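Local coordinates for 3-dehydroshikimate dehydratase (Pseudomonas putida, PDB 5HMQ), which catalyses the divalent-metal-dependent dehydration of 3-dehydroshikimate to protocatechuate, an intermediate in the degradation of quinate and shikimate, at residues 14-19 / 39-44; 33-38 / 84-89; 390-393 / 398-401. All coordinates share one frame; numbering follows the deposited sequence.

Contact 1. Residues 14-19 / 39-44; sequences GTLPEK and LYYAGS
L16 and P17, at the first turn of helix 16-25, pack against Y41, which lies just past helix 35-40. Ahead of them, T15 is the N-cap: its OG1 accepts from E18 N at 3.1 Å, while T15 N returns a bond of 3.0 Å to E18 OE1, reaching that oxygen from above the carboxylate plane. L16 follows with CG anti to its backbone N (chi1 -174°), which carries the isobutyl group toward Y41; its CD2 comes to 4.0 Å from Y41 CB, and the two side chains cross at about a right angle. P17 adds its pyrrolidine ring, CG lying 3.8 Å from Y41 CE1. L16 CD2 and P17 CG approach obliquely from one side of the tyrosine ring plane; G43 N lies over the ring centre on the opposite side. Y41 is thus held between the start of one helix and the turn of its own chain. Beyond E18, which completes the cap, K19 N closes the turn onto T15 O. V48 and M51 of helix 45-55 touch the same apolar side chains. The capping box of T15 and E18 starts an outer helix of the TIM barrel, whose first turn packs on the loop between helices 35-40 and 45-55.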
ATOM      1  N   GLY C  14       8.417   7.931   6.333  1.00 45.36           N
ATOM      2  CA  GLY C  14       9.773   7.524   6.639  1.00 44.03           C
ATOM      3  C   GLY C  14      10.437   8.452   7.637  1.00 42.82           C
ATOM      4  O   GLY C  14       9.850   9.419   8.123  1.00 43.34           O
ATOM      5  N   THR C  15      11.690   8.127   7.945  1.00 44.20           N
ATOM      6  CA  THR C  15      12.504   8.999   8.776  1.00 45.84           C
ATOM      7  C   THR C  15      12.844  10.273   8.009  1.00 46.38           C
ATOM      8  O   THR C  15      12.812  10.311   6.776  1.00 46.92           O
ATOM      9  CB  THR C  15      13.801   8.307   9.187  1.00 42.76           C
ATOM     10  OG1 THR C  15      14.681   8.249   8.062  1.00 42.85           O
ATOM     11  CG2 THR C  15      13.509   6.883   9.618  1.00 38.97           C
ATOM     12  N   LEU C  16      13.185  11.325   8.754  1.00 45.24           N
ATOM     13  CA  LEU C  16      13.587  12.573   8.107  1.00 43.02           C
ATOM     14  C   LEU C  16      14.774  12.394   7.168  1.00 41.34           C
ATOM     15  O   LEU C  16      14.723  12.921   6.043  1.00 43.04           O
ATOM     16  CB  LEU C  16      13.863  13.646   9.167  1.00 40.93           C
ATOM     17  CG  LEU C  16      14.148  15.043   8.613  1.00 41.75           C
ATOM     18  CD1 LEU C  16      13.072  15.467   7.618  1.00 41.19           C
ATOM     19  CD2 LEU C  16      14.263  16.053   9.742  1.00 41.87           C
ATOM     20  N   PRO C  17      15.850  11.680   7.532  1.00 43.11           N
ATOM     21  CA  PRO C  17      16.922  11.454   6.544  1.00 43.44           C
ATOM     22  C   PRO C  17      16.457  10.704   5.308  1.00 45.83           C
ATOM     23  O   PRO C  17      16.901  11.017   4.195  1.00 45.62           O
ATOM     24  CB  PRO C  17      17.962  10.654   7.340  1.00 41.33           C
ATOM     25  CG  PRO C  17      17.735  11.056   8.748  1.00 41.97           C
ATOM     26  CD  PRO C  17      16.247  11.204   8.871  1.00 41.06           C
ATOM     27  N   GLU C  18      15.578   9.712   5.473  1.00 44.64           N
ATOM     28  CA  GLU C  18      15.061   8.984   4.318  1.00 43.36           C
ATOM     29  C   GLU C  18      14.270   9.905   3.399  1.00 43.22           C
ATOM     30  O   GLU C  18      14.387   9.818   2.170  1.00 43.92           O
ATOM     31  CB  GLU C  18      14.197   7.814   4.786  1.00 47.89           C
ATOM     32  CG  GLU C  18      14.991   6.609   5.270  1.00 49.36           C
ATOM     33  CD  GLU C  18      14.160   5.658   6.112  1.00 50.05           C
ATOM     34  OE1 GLU C  18      12.952   5.922   6.301  1.00 47.32           O
ATOM     35  OE2 GLU C  18      14.715   4.643   6.588  1.00 50.94           O
ATOM     36  N   LYS C  19      13.457  10.795   3.975  1.00 40.66           N
ATOM     37  CA  LYS C  19      12.696  11.738   3.162  1.00 42.31           C
ATOM     38  C   LYS C  19      13.622  12.678   2.402  1.00 42.86           C
ATOM     39  O   LYS C  19      13.465  12.876   1.191  1.00 43.30           O
ATOM     40  CB  LYS C  19      11.727  12.533   4.038  1.00 40.44           C
ATOM     41  CG  LYS C  19      10.608  11.711   4.654  1.00 43.09           C
ATOM     42  CD  LYS C  19       9.652  12.586   5.458  1.00 45.08           C
ATOM     43  CE  LYS C  19       8.558  11.753   6.113  1.00 43.49           C
ATOM     44  NZ  LYS C  19       7.519  12.594   6.778  1.00 41.13           N
ATOM     45  N   LEU C  39      10.444  16.956  15.225  1.00 47.26           N
ATOM     46  CA  LEU C  39      10.195  16.498  16.588  1.00 46.62           C
ATOM     47  C   LEU C  39      10.591  15.039  16.768  1.00 45.02           C
ATOM     48  O   LEU C  39      11.054  14.649  17.845  1.00 43.81           O
ATOM     49  CB  LEU C  39       8.721  16.710  16.929  1.00 46.60           C
ATOM     50  CG  LEU C  39       8.268  16.554  18.376  1.00 45.80           C
ATOM     51  CD1 LEU C  39       8.976  17.572  19.255  1.00 44.18           C
ATOM     52  CD2 LEU C  39       6.761  16.735  18.460  1.00 40.46           C
ATOM     53  N   TYR C  40      10.420  14.227  15.728  1.00 44.60           N
ATOM     54  CA  TYR C  40      10.754  12.811  15.769  1.00 42.52           C
ATOM     55  C   TYR C  40      12.178  12.518  15.318  1.00 45.12           C
ATOM     56  O   TYR C  40      12.626  11.374  15.445  1.00 45.97           O
ATOM     57  CB  TYR C  40       9.761  12.020  14.913  1.00 41.90           C
ATOM     58  CG  TYR C  40       8.402  11.871  15.563  1.00 44.00           C
ATOM     59  CD1 TYR C  40       7.519  12.940  15.627  1.00 43.06           C
ATOM     60  CD2 TYR C  40       7.999  10.655  16.104  1.00 41.70           C
ATOM     61  CE1 TYR C  40       6.280  12.810  16.219  1.00 43.56           C
ATOM     62  CE2 TYR C  40       6.758  10.513  16.693  1.00 43.62           C
ATOM     63  CZ  TYR C  40       5.903  11.594  16.750  1.00 43.83           C
ATOM     64  OH  TYR C  40       4.667  11.457  17.338  1.00 45.53           O
ATOM     65  N   TYR C  41      12.892  13.510  14.796  1.00 45.54           N
ATOM     66  CA  TYR C  41      14.269  13.305  14.371  1.00 43.45           C
ATOM     67  C   TYR C  41      15.196  13.458  15.570  1.00 42.61           C
ATOM     68  O   TYR C  41      15.144  14.468  16.279  1.00 44.00           O
ATOM     69  CB  TYR C  41      14.634  14.300  13.268  1.00 45.28           C
ATOM     70  CG  TYR C  41      16.084  14.258  12.842  1.00 45.33           C
ATOM     71  CD1 TYR C  41      16.652  13.088  12.357  1.00 42.20           C
ATOM     72  CD2 TYR C  41      16.881  15.393  12.911  1.00 43.20           C
ATOM     73  CE1 TYR C  41      17.974  13.046  11.964  1.00 45.93           C
ATOM     74  CE2 TYR C  41      18.203  15.364  12.513  1.00 42.84           C
ATOM     75  CZ  TYR C  41      18.746  14.187  12.045  1.00 46.89           C
ATOM     76  OH  TYR C  41      20.064  14.150  11.652  1.00 45.57           O
ATOM     77  N   ALA C  42      16.037  12.447  15.800  1.00 46.10           N
ATOM     78  CA  ALA C  42      16.880  12.428  16.990  1.00 46.30           C
ATOM     79  C   ALA C  42      18.030  13.421  16.910  1.00 47.64           C
ATOM     80  O   ALA C  42      18.584  13.795  17.949  1.00 49.42           O
ATOM     81  CB  ALA C  42      17.430  11.020  17.225  1.00 44.63           C
ATOM     82  N   GLY C  43      18.400  13.855  15.710  1.00 47.45           N
ATOM     83  CA  GLY C  43      19.486  14.791  15.536  1.00 47.77           C
ATOM     84  C   GLY C  43      19.054  16.225  15.778  1.00 45.36           C
ATOM     85  O   GLY C  43      17.936  16.517  16.206  1.00 47.21           O
ATOM     86  N   SER C  44      19.971  17.133  15.485  1.00 43.71           N
ATOM     87  CA  SER C  44      19.798  18.551  15.748  1.00 46.09           C
ATOM     88  C   SER C  44      19.266  19.282  14.522  1.00 46.44           C
ATOM     89  O   SER C  44      19.425  18.820  13.387  1.00 49.09           O
ATOM     90  CB  SER C  44      21.138  19.160  16.177  1.00 44.73           C
ATOM     91  OG  SER C  44      21.259  20.504  15.751  1.00 50.98           O
TER

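Contact 2. Residues 33-38 / 84-89; sequences IFENDL and ERKFDL
A salt bridge between E35 and K86, with a leucine pair beside it, joins the short helix 35-40 to helix 76-93 at the surface of the TIM barrel. Helix 35-40 follows directly on strand 30-34, so E35 stands at the C-terminal end of that strand, where its backbone also bonds to Q63 of the adjacent strand. E35 has CG anti to the backbone N (chi1 -178°), and its extended chain carries the carboxylate to K86. K86 instead bends at chi2 (-44°), and the two side chains cross at about a right angle. K86 NZ donates to E35 OE2 at 2.7 Å, using the syn lone pair of that oxygen; E35 OE1 stays 4.1 Å from K86 NZ, so a single oxygen does the gripping. The leucines L38 and L89 reach toward each other tip to tip, L38 CD1 lying 4.0 Å from L89 CD2. F62 and F65 of strand 58-66 touch L89 and K86 respectively, and V48 touches L38. All four touching residues are partly exposed, so solvent probably screens the charge pair in part, although the apolar neighbours may offset some of that; the bond would restrain both long side chains.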
ATOM      1  N   ILE C  33      10.269  21.902   5.555  1.00 39.57           N
ATOM      2  CA  ILE C  33      10.450  21.118   6.772  1.00 38.07           C
ATOM      3  C   ILE C  33       9.169  21.218   7.593  1.00 37.71           C
ATOM      4  O   ILE C  33       8.839  22.281   8.124  1.00 38.50           O
ATOM      5  CB  ILE C  33      11.668  21.584   7.574  1.00 35.49           C
ATOM      6  CG1 ILE C  33      12.954  21.268   6.810  1.00 37.00           C
ATOM      7  CG2 ILE C  33      11.692  20.914   8.936  1.00 35.36           C
ATOM      8  CD1 ILE C  33      13.271  19.789   6.731  1.00 36.65           C
ATOM      9  N   PHE C  34       8.437  20.112   7.683  1.00 41.25           N
ATOM     10  CA  PHE C  34       7.273  20.026   8.552  1.00 37.65           C
ATOM     11  C   PHE C  34       7.756  19.852   9.985  1.00 36.09           C
ATOM     12  O   PHE C  34       8.581  18.978  10.263  1.00 38.16           O
ATOM     13  CB  PHE C  34       6.389  18.854   8.118  1.00 40.48           C
ATOM     14  CG  PHE C  34       5.017  18.847   8.737  1.00 41.86           C
ATOM     15  CD1 PHE C  34       4.081  19.810   8.399  1.00 41.11           C
ATOM     16  CD2 PHE C  34       4.652  17.852   9.633  1.00 41.49           C
ATOM     17  CE1 PHE C  34       2.814  19.797   8.957  1.00 42.37           C
ATOM     18  CE2 PHE C  34       3.387  17.831  10.196  1.00 41.12           C
ATOM     19  CZ  PHE C  34       2.466  18.805   9.857  1.00 41.09           C
ATOM     20  N   GLU C  35       7.269  20.707  10.890  1.00 39.95           N
ATOM     21  CA  GLU C  35       7.843  20.764  12.233  1.00 38.60           C
ATOM     22  C   GLU C  35       7.741  19.424  12.950  1.00 41.45           C
ATOM     23  O   GLU C  35       8.656  19.039  13.689  1.00 41.69           O
ATOM     24  CB  GLU C  35       7.159  21.850  13.066  1.00 38.48           C
ATOM     25  CG  GLU C  35       7.763  21.981  14.456  1.00 38.99           C
ATOM     26  CD  GLU C  35       7.217  23.154  15.236  1.00 40.81           C
ATOM     27  OE1 GLU C  35       6.076  23.575  14.957  1.00 43.34           O
ATOM     28  OE2 GLU C  35       7.931  23.649  16.135  1.00 43.67           O
ATOM     29  N   ASN C  36       6.634  18.702  12.756  1.00 43.71           N
ATOM     30  CA  ASN C  36       6.468  17.415  13.427  1.00 41.03           C
ATOM     31  C   ASN C  36       7.560  16.431  13.028  1.00 42.68           C
ATOM     32  O   ASN C  36       7.936  15.566  13.824  1.00 41.92           O
ATOM     33  CB  ASN C  36       5.086  16.833  13.129  1.00 45.10           C
ATOM     34  CG  ASN C  36       4.652  15.802  14.158  1.00 46.33           C
ATOM     35  OD1 ASN C  36       4.819  16.000  15.362  1.00 44.49           O
ATOM     36  ND2 ASN C  36       4.100  14.690  13.687  1.00 50.75           N
ATOM     37  N   ASP C  37       8.076  16.544  11.800  1.00 43.59           N
ATOM     38  CA  ASP C  37       9.171  15.677  11.375  1.00 43.14           C
ATOM     39  C   ASP C  37      10.447  15.962  12.158  1.00 42.43           C
ATOM     40  O   ASP C  37      11.201  15.036  12.479  1.00 41.80           O
ATOM     41  CB  ASP C  37       9.412  15.837   9.874  1.00 44.16           C
ATOM     42  CG  ASP C  37       8.342  15.162   9.037  1.00 45.01           C
ATOM     43  OD1 ASP C  37       7.957  14.024   9.371  1.00 46.85           O
ATOM     44  OD2 ASP C  37       7.867  15.774   8.059  1.00 46.62           O
ATOM     45  N   LEU C  38      10.711  17.235  12.469  1.00 42.75           N
ATOM     46  CA  LEU C  38      11.846  17.568  13.328  1.00 43.53           C
ATOM     47  C   LEU C  38      11.680  16.970  14.716  1.00 44.79           C
ATOM     48  O   LEU C  38      12.657  16.530  15.336  1.00 44.01           O
ATOM     49  CB  LEU C  38      12.015  19.084  13.439  1.00 43.50           C
ATOM     50  CG  LEU C  38      12.701  19.852  12.314  1.00 46.71           C
ATOM     51  CD1 LEU C  38      12.896  21.303  12.727  1.00 47.11           C
ATOM     52  CD2 LEU C  38      14.031  19.211  11.964  1.00 45.09           C
ATOM     53  N   GLU C  84       9.327  33.724  18.423  1.00 41.95           N
ATOM     54  CA  GLU C  84      10.773  33.897  18.542  1.00 43.62           C
ATOM     55  C   GLU C  84      11.488  32.554  18.637  1.00 42.94           C
ATOM     56  O   GLU C  84      12.593  32.394  18.104  1.00 42.27           O
ATOM     57  CB  GLU C  84      11.105  34.768  19.754  1.00 43.21           C
ATOM     58  CG  GLU C  84      10.668  36.223  19.626  1.00 45.33           C
ATOM     59  CD  GLU C  84      11.482  36.991  18.596  1.00 45.28           C
ATOM     60  OE1 GLU C  84      12.677  36.675  18.428  1.00 44.70           O
ATOM     61  OE2 GLU C  84      10.929  37.917  17.965  1.00 47.95           O
ATOM     62  N   ARG C  85      10.879  31.579  19.320  1.00 43.69           N
ATOM     63  CA  ARG C  85      11.463  30.240  19.368  1.00 41.45           C
ATOM     64  C   ARG C  85      11.505  29.607  17.983  1.00 41.14           C
ATOM     65  O   ARG C  85      12.471  28.917  17.637  1.00 43.97           O
ATOM     66  CB  ARG C  85      10.689  29.354  20.346  1.00 43.29           C
ATOM     67  CG  ARG C  85      10.836  29.772  21.803  1.00 46.57           C
ATOM     68  CD  ARG C  85      10.361  28.680  22.756  1.00 45.87           C
ATOM     69  NE  ARG C  85       8.974  28.292  22.511  1.00 47.55           N
ATOM     70  CZ  ARG C  85       7.921  28.885  23.064  1.00 48.33           C
ATOM     71  NH1 ARG C  85       8.092  29.901  23.899  1.00 47.14           N
ATOM     72  NH2 ARG C  85       6.697  28.461  22.779  1.00 48.75           N
ATOM     73  N   LYS C  86      10.462  29.817  17.179  1.00 40.26           N
ATOM     74  CA  LYS C  86      10.490  29.306  15.813  1.00 42.46           C
ATOM     75  C   LYS C  86      11.548  30.025  14.983  1.00 42.00           C
ATOM     76  O   LYS C  86      12.241  29.395  14.175  1.00 39.31           O
ATOM     77  CB  LYS C  86       9.109  29.436  15.170  1.00 44.22           C
ATOM     78  CG  LYS C  86       8.001  28.727  15.941  1.00 45.05           C
ATOM     79  CD  LYS C  86       8.430  27.336  16.396  1.00 42.76           C
ATOM     80  CE  LYS C  86       7.483  26.790  17.456  1.00 44.35           C
ATOM     81  NZ  LYS C  86       7.966  25.504  18.043  1.00 45.12           N
ATOM     82  N   PHE C  87      11.688  31.340  15.172  1.00 40.37           N
ATOM     83  CA  PHE C  87      12.770  32.080  14.527  1.00 39.39           C
ATOM     84  C   PHE C  87      14.129  31.486  14.879  1.00 38.90           C
ATOM     85  O   PHE C  87      14.975  31.285  13.999  1.00 41.33           O
ATOM     86  CB  PHE C  87      12.710  33.557  14.923  1.00 40.01           C
ATOM     87  CG  PHE C  87      11.485  34.273  14.427  1.00 39.85           C
ATOM     88  CD1 PHE C  87      10.783  33.804  13.329  1.00 42.50           C
ATOM     89  CD2 PHE C  87      11.038  35.418  15.063  1.00 40.20           C
ATOM     90  CE1 PHE C  87       9.656  34.467  12.873  1.00 43.49           C
ATOM     91  CE2 PHE C  87       9.913  36.085  14.614  1.00 40.51           C
ATOM     92  CZ  PHE C  87       9.222  35.609  13.518  1.00 42.51           C
ATOM     93  N   ASP C  88      14.358  31.200  16.166  1.00 40.49           N
ATOM     94  CA  ASP C  88      15.599  30.540  16.568  1.00 41.67           C
ATOM     95  C   ASP C  88      15.789  29.229  15.820  1.00 41.01           C
ATOM     96  O   ASP C  88      16.896  28.914  15.366  1.00 42.57           O
ATOM     97  CB  ASP C  88      15.615  30.288  18.078  1.00 41.96           C
ATOM     98  CG  ASP C  88      15.646  31.568  18.891  1.00 44.53           C
ATOM     99  OD1 ASP C  88      16.096  32.608  18.364  1.00 44.33           O
ATOM    100  OD2 ASP C  88      15.229  31.531  20.068  1.00 46.24           O
ATOM    101  N   LEU C  89      14.715  28.451  15.685  1.00 43.63           N
ATOM    102  CA  LEU C  89      14.806  27.156  15.024  1.00 43.14           C
ATOM    103  C   LEU C  89      15.149  27.312  13.547  1.00 43.29           C
ATOM    104  O   LEU C  89      15.957  26.548  13.006  1.00 42.21           O
ATOM    105  CB  LEU C  89      13.486  26.406  15.205  1.00 45.79           C
ATOM    106  CG  LEU C  89      13.369  24.963  14.727  1.00 46.80           C
ATOM    107  CD1 LEU C  89      14.384  24.115  15.450  1.00 44.67           C
ATOM    108  CD2 LEU C  89      11.965  24.449  14.996  1.00 47.08           C
TER

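Contact 3. Residues 390-393 / 398-401; sequences RGLV and CEVP
Two limbs of the loop that connects the antiparallel neighbours 388-389 and 402-404, in the first VOC domain, come together where G391 and L392 meet C398 and E399. Residues 390-393 form a beta turn close to type II, with L392 in the left-handed region (phi 47°) and a weak bond from V393 N to R390 O across it. The turn aims L392 N at the second limb, where it donates to C398 O at 2.9 Å with an N-H...O angle of 154°. The donor approaches nearly in line with the carbonyl bond, and this is the one hydrogen bond between the two segments. G391 makes the close approach possible: G391 CA is 3.2 Å from C398 O and 3.7 Å from V400 O, and a beta carbon here would be too close to the carbonyl oxygens of C398 and E399. Beside this bond the side chains of L392 and E399 lie side by side, pointing the same way, with L392 CD2 at 4.1 Å from E399 CG. That same methyl, L392 CD2, also lies 3.8 Å from C398 O, flanking the bonded carbonyl. N396, between the limbs, bonds through its side chain to both C398 N and V400 O. From there the chain runs inward: V400 and P401 rest on Q374 of helix 374-383, P401 also on L378, while C398 and V400 touch Y412 and P401 is joined by backbone bonding to L413, both residues of strand 410-414.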
ATOM      1  N   ARG C 390      15.889   0.712 -25.461  1.00 53.26           N
ATOM      2  CA  ARG C 390      16.075   0.555 -26.891  1.00 53.91           C
ATOM      3  C   ARG C 390      15.932  -0.915 -27.257  1.00 55.50           C
ATOM      4  O   ARG C 390      16.085  -1.805 -26.418  1.00 56.72           O
ATOM      5  CB  ARG C 390      17.435   1.093 -27.314  1.00 54.51           C
ATOM      6  CG  ARG C 390      17.531   2.603 -27.187  1.00 57.94           C
ATOM      7  CD  ARG C 390      17.236   3.298 -28.508  1.00 64.25           C
ATOM      8  NE  ARG C 390      18.071   4.459 -28.675  1.00 67.20           N
ATOM      9  CZ  ARG C 390      19.240   4.409 -29.317  1.00 68.70           C
ATOM     10  NH1 ARG C 390      19.704   3.263 -29.831  1.00 68.44           N
ATOM     11  NH2 ARG C 390      19.972   5.521 -29.441  1.00 69.61           N
ATOM     12  N   GLY C 391      15.619  -1.169 -28.524  1.00 53.01           N
ATOM     13  CA  GLY C 391      15.282  -2.520 -28.916  1.00 53.62           C
ATOM     14  C   GLY C 391      16.412  -3.493 -28.639  1.00 56.54           C
ATOM     15  O   GLY C 391      17.587  -3.132 -28.563  1.00 57.40           O
ATOM     16  N   LEU C 392      16.029  -4.764 -28.524  1.00 55.10           N
ATOM     17  CA  LEU C 392      16.941  -5.858 -28.175  1.00 54.07           C
ATOM     18  C   LEU C 392      17.841  -5.531 -26.979  1.00 55.24           C
ATOM     19  O   LEU C 392      18.961  -6.034 -26.884  1.00 53.86           O
ATOM     20  CB  LEU C 392      17.795  -6.253 -29.380  1.00 54.82           C
ATOM     21  CG  LEU C 392      17.023  -6.426 -30.683  1.00 55.03           C
ATOM     22  CD1 LEU C 392      17.977  -6.642 -31.844  1.00 54.47           C
ATOM     23  CD2 LEU C 392      16.044  -7.583 -30.559  1.00 54.59           C
ATOM     24  N   VAL C 393      17.377  -4.697 -26.050  1.00 55.05           N
ATOM     25  CA  VAL C 393      18.123  -4.405 -24.829  1.00 52.71           C
ATOM     26  C   VAL C 393      17.250  -4.738 -23.623  1.00 54.17           C
ATOM     27  O   VAL C 393      16.058  -4.407 -23.597  1.00 52.66           O
ATOM     28  CB  VAL C 393      18.597  -2.936 -24.776  1.00 50.91           C
ATOM     29  CG1 VAL C 393      19.391  -2.679 -23.490  1.00 48.59           C
ATOM     30  CG2 VAL C 393      19.422  -2.585 -26.008  1.00 51.18           C
ATOM     31  N   CYS C 398      11.825  -6.876 -28.656  1.00 52.44           N
ATOM     32  CA  CYS C 398      11.442  -6.331 -29.946  1.00 54.18           C
ATOM     33  C   CYS C 398      12.517  -5.363 -30.436  1.00 57.14           C
ATOM     34  O   CYS C 398      13.442  -4.999 -29.709  1.00 58.40           O
ATOM     35  CB  CYS C 398      10.085  -5.630 -29.862  1.00 54.41           C
ATOM     36  SG  CYS C 398       8.688  -6.743 -29.599  1.00 58.32           S
ATOM     37  N   GLU C 399      12.386  -4.941 -31.692  1.00 60.09           N
ATOM     38  CA  GLU C 399      13.350  -4.028 -32.287  1.00 58.17           C
ATOM     39  C   GLU C 399      12.905  -2.570 -32.238  1.00 57.91           C
ATOM     40  O   GLU C 399      13.700  -1.685 -32.570  1.00 59.66           O
ATOM     41  CB  GLU C 399      13.645  -4.447 -33.733  1.00 54.58           C
ATOM     42  CG  GLU C 399      14.136  -5.888 -33.829  1.00 59.29           C
ATOM     43  CD  GLU C 399      14.957  -6.160 -35.074  1.00 62.16           C
ATOM     44  OE1 GLU C 399      15.303  -5.196 -35.788  1.00 63.79           O
ATOM     45  OE2 GLU C 399      15.270  -7.344 -35.329  1.00 63.00           O
ATOM     46  N   VAL C 400      11.672  -2.302 -31.821  1.00 51.25           N
ATOM     47  CA  VAL C 400      11.199  -0.938 -31.597  1.00 52.86           C
ATOM     48  C   VAL C 400      11.519  -0.556 -30.155  1.00 52.44           C
ATOM     49  O   VAL C 400      11.760  -1.443 -29.323  1.00 52.10           O
ATOM     50  CB  VAL C 400       9.694  -0.817 -31.886  1.00 52.86           C
ATOM     51  CG1 VAL C 400       9.402  -1.136 -33.345  1.00 52.96           C
ATOM     52  CG2 VAL C 400       8.901  -1.731 -30.961  1.00 50.49           C
ATOM     53  N   PRO C 401      11.544   0.729 -29.809  1.00 49.37           N
ATOM     54  CA  PRO C 401      11.759   1.104 -28.408  1.00 51.09           C
ATOM     55  C   PRO C 401      10.573   0.718 -27.536  1.00 54.78           C
ATOM     56  O   PRO C 401       9.445   0.541 -28.002  1.00 52.31           O
ATOM     57  CB  PRO C 401      11.939   2.626 -28.464  1.00 47.98           C
ATOM     58  CG  PRO C 401      11.314   3.043 -29.751  1.00 49.45           C
ATOM     59  CD  PRO C 401      11.513   1.903 -30.699  1.00 48.54           C
TER

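In the fold
Contacts 1 and 2 form one continuous patch of the TIM barrel, their centres about 13 Å apart and helix 35-40 common to both. K19 NZ makes a salt bridge with D37 OD1 at 3.0 Å, and L16 CD2 packs on L38 CD2 at 3.9 Å; both links run from helix 16-25 to helix 35-40, which contact 2 joins to helix 76-93. The E35 side chain is about 13 Å from a bound magnesium ion and about 11 Å from that of the catalytic metal ligand E241; contact 1 lies away from the annotated sites. Within one chain, contact 3, in the dioxygenase-like region, is about 43 Å from contact 1 and 51 Å from contact 2, centre to centre. Across the homodimer, however, L39 packs on G394 of the second subunit, in the loop bounded by contact 3's segments.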